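Local structure of esterase (Pseudomonas putida, 1ZOI) at residues T5-V10 / Y75-A80. The protein probably hydrolyses esters stereoselectively as an alpha/beta hydrolase-fold esterase, serving the synthesis of D-beta-acetylthioisobutyric acid. Numbering follows the deposited sequence.
Sequences TTKDGV and YADDVA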
loop_
_atom_site.group_PDB
_atom_site.type_symbol
_atom_site.label_atom_id
_atom_site.label_comp_id
_atom_site.label_asym_id
_atom_site.label_seq_id
_atom_site.Cartn_x
_atom_site.Cartn_y
_atom_site.Cartn_z
ATOM N N THR A 5 -4.482 1.379 20.973
ATOM C CA THR A 5 -5.325 2.564 20.954
ATOM C C THR A 5 -4.798 3.528 22.004
ATOM O O THR A 5 -4.613 3.155 23.165
ATOM C CB THR A 5 -6.793 2.220 21.282
ATOM O OG1 THR A 5 -7.296 1.297 20.310
ATOM C CG2 THR A 5 -7.649 3.480 21.270
ATOM N N THR A 6 -4.544 4.766 21.593
ATOM C CA THR A 6 -4.031 5.784 22.503
ATOM C C THR A 6 -5.151 6.360 23.358
ATOM O O THR A 6 -6.330 6.081 23.125
ATOM C CB THR A 6 -3.396 6.948 21.739
ATOM O OG1 THR A 6 -4.402 7.585 20.945
ATOM C CG2 THR A 6 -2.272 6.455 20.838
ATOM N N LYS A 7 -4.770 7.175 24.340
ATOM C CA LYS A 7 -5.729 7.813 25.237
ATOM C C LYS A 7 -6.723 8.634 24.430
ATOM O O LYS A 7 -7.913 8.667 24.747
ATOM C CB LYS A 7 -5.022 8.755 26.214
ATOM C CG LYS A 7 -3.822 8.175 26.937
ATOM C CD LYS A 7 -3.116 9.257 27.752
ATOM C CE LYS A 7 -2.710 10.440 26.873
ATOM N NZ LYS A 7 -1.987 11.505 27.628
ATOM N N ASP A 8 -6.230 9.305 23.391
ATOM C CA ASP A 8 -7.091 10.138 22.562
ATOM C C ASP A 8 -7.733 9.451 21.359
ATOM O O ASP A 8 -8.138 10.115 20.403
ATOM C CB ASP A 8 -6.355 11.417 22.121
ATOM C CG ASP A 8 -4.926 11.164 21.656
ATOM O OD1 ASP A 8 -4.301 12.123 21.153
ATOM O OD2 ASP A 8 -4.424 10.029 21.801
ATOM N N GLY A 9 -7.833 8.125 21.422
ATOM C CA GLY A 9 -8.472 7.357 20.362
ATOM C C GLY A 9 -7.767 7.151 19.031
ATOM O O GLY A 9 -8.419 6.903 18.019
ATOM N N VAL A 10 -6.443 7.234 19.019
ATOM C CA VAL A 10 -5.701 7.041 17.779
ATOM C C VAL A 10 -5.208 5.602 17.689
ATOM O O VAL A 10 -4.783 5.034 18.685
ATOM C CB VAL A 10 -4.483 7.984 17.717
ATOM C CG1 VAL A 10 -3.692 7.741 16.433
ATOM C CG2 VAL A 10 -4.948 9.433 17.803
ATOM N N TYR A 75 3.313 12.929 19.849
ATOM C CA TYR A 75 4.127 11.845 19.316
ATOM C C TYR A 75 4.708 11.069 20.499
ATOM O O TYR A 75 4.735 9.842 20.493
ATOM C CB TYR A 75 5.290 12.361 18.460
ATOM C CG TYR A 75 4.941 13.145 17.210
ATOM C CD1 TYR A 75 3.712 12.996 16.561
ATOM C CD2 TYR A 75 5.882 13.999 16.637
ATOM C CE1 TYR A 75 3.441 13.685 15.366
ATOM C CE2 TYR A 75 5.629 14.679 15.459
ATOM C CZ TYR A 75 4.415 14.521 14.824
ATOM O OH TYR A 75 4.208 15.184 13.635
ATOM N N ALA A 76 5.154 11.802 21.517
ATOM C CA ALA A 76 5.745 11.196 22.708
ATOM C C ALA A 76 4.725 10.411 23.525
ATOM O O ALA A 76 5.027 9.333 24.039
ATOM C CB ALA A 76 6.393 12.268 23.566
ATOM N N ASP A 77 3.514 10.945 23.657
ATOM C CA ASP A 77 2.502 10.223 24.413
ATOM C C ASP A 77 2.105 8.955 23.660
ATOM O O ASP A 77 1.748 7.945 24.271
ATOM C CB ASP A 77 1.281 11.110 24.676
ATOM C CG ASP A 77 1.588 12.254 25.630
ATOM O OD1 ASP A 77 2.612 12.178 26.351
ATOM O OD2 ASP A 77 0.799 13.225 25.667
ATOM N N ASP A 78 2.163 8.995 22.330
ATOM C CA ASP A 78 1.830 7.811 21.551
ATOM C C ASP A 78 2.890 6.742 21.818
ATOM O O ASP A 78 2.582 5.556 21.891
ATOM C CB ASP A 78 1.759 8.138 20.057
ATOM C CG ASP A 78 0.583 9.041 19.711
ATOM O OD1 ASP A 78 -0.361 9.143 20.526
ATOM O OD2 ASP A 78 0.598 9.643 18.617
ATOM N N VAL A 79 4.143 7.167 21.968
ATOM C CA VAL A 79 5.218 6.225 22.257
ATOM C C VAL A 79 4.892 5.560 23.595
ATOM O O VAL A 79 5.009 4.343 23.749
ATOM C CB VAL A 79 6.587 6.938 22.373
ATOM C CG1 VAL A 79 7.656 5.945 22.827
ATOM C CG2 VAL A 79 6.985 7.534 21.027
ATOM N N ALA A 80 4.466 6.370 24.556
ATOM C CA ALA A 80 4.117 5.862 25.875
ATOM C C ALA A 80 3.042 4.785 25.790
ATOM O O ALA A 80 3.102 3.788 26.504
ATOM C CB ALA A 80 3.647 7.010 26.774
HETATM O O HOH W 1 -1.547 10.065 22.812
#
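Thr-6 lays its methyl, CG2, against the carboxylate of Asp-78, with CG2 3.3 Å from Asp-78 OD1. The beta-branched residue suits this buried place because its two branches do different work: the methyl faces helix 72-86, while the hydroxyl, tucked in beside both the backbone N and the carbonyl carbon (chi1 63°), braces the type I turn that Thr-6 opens. There OG1 accepts the N-H of Val-10 and donates to Asp-8 OD2 at 2.6 Å, approaching on the anti side and 33° out of the carboxylate plane.

Asp-78 suits its place because a short side chain brings the carboxylate to the loop and both oxygens find partners: OD1 takes a water beside the Thr-6 methyl, and OD2 meets Arg-58, so the buried charge is answered. Asp-78 OD1 and Asp-8 OD2 stand 4.3 Å apart. Their like charges are probably eased by that water, which donates to both, and by Arg-58, which also forms a salt bridge with Asp-8 OD1. At the exposed margin Lys-7 is long enough to reach the helix, its chain bending at chi3, but its salt bridge is long, with NZ 3.8 Å from Asp-77 OD2. Asp-77 is held more firmly through OD1 by Arg-109 and His-110.

The contact thus joins the beta-hairpin turn between strands 3-5 and 11-17, at one border of the central sheet, to a helix packed beside that sheet, the layered architecture of the alpha/beta hydrolase fold.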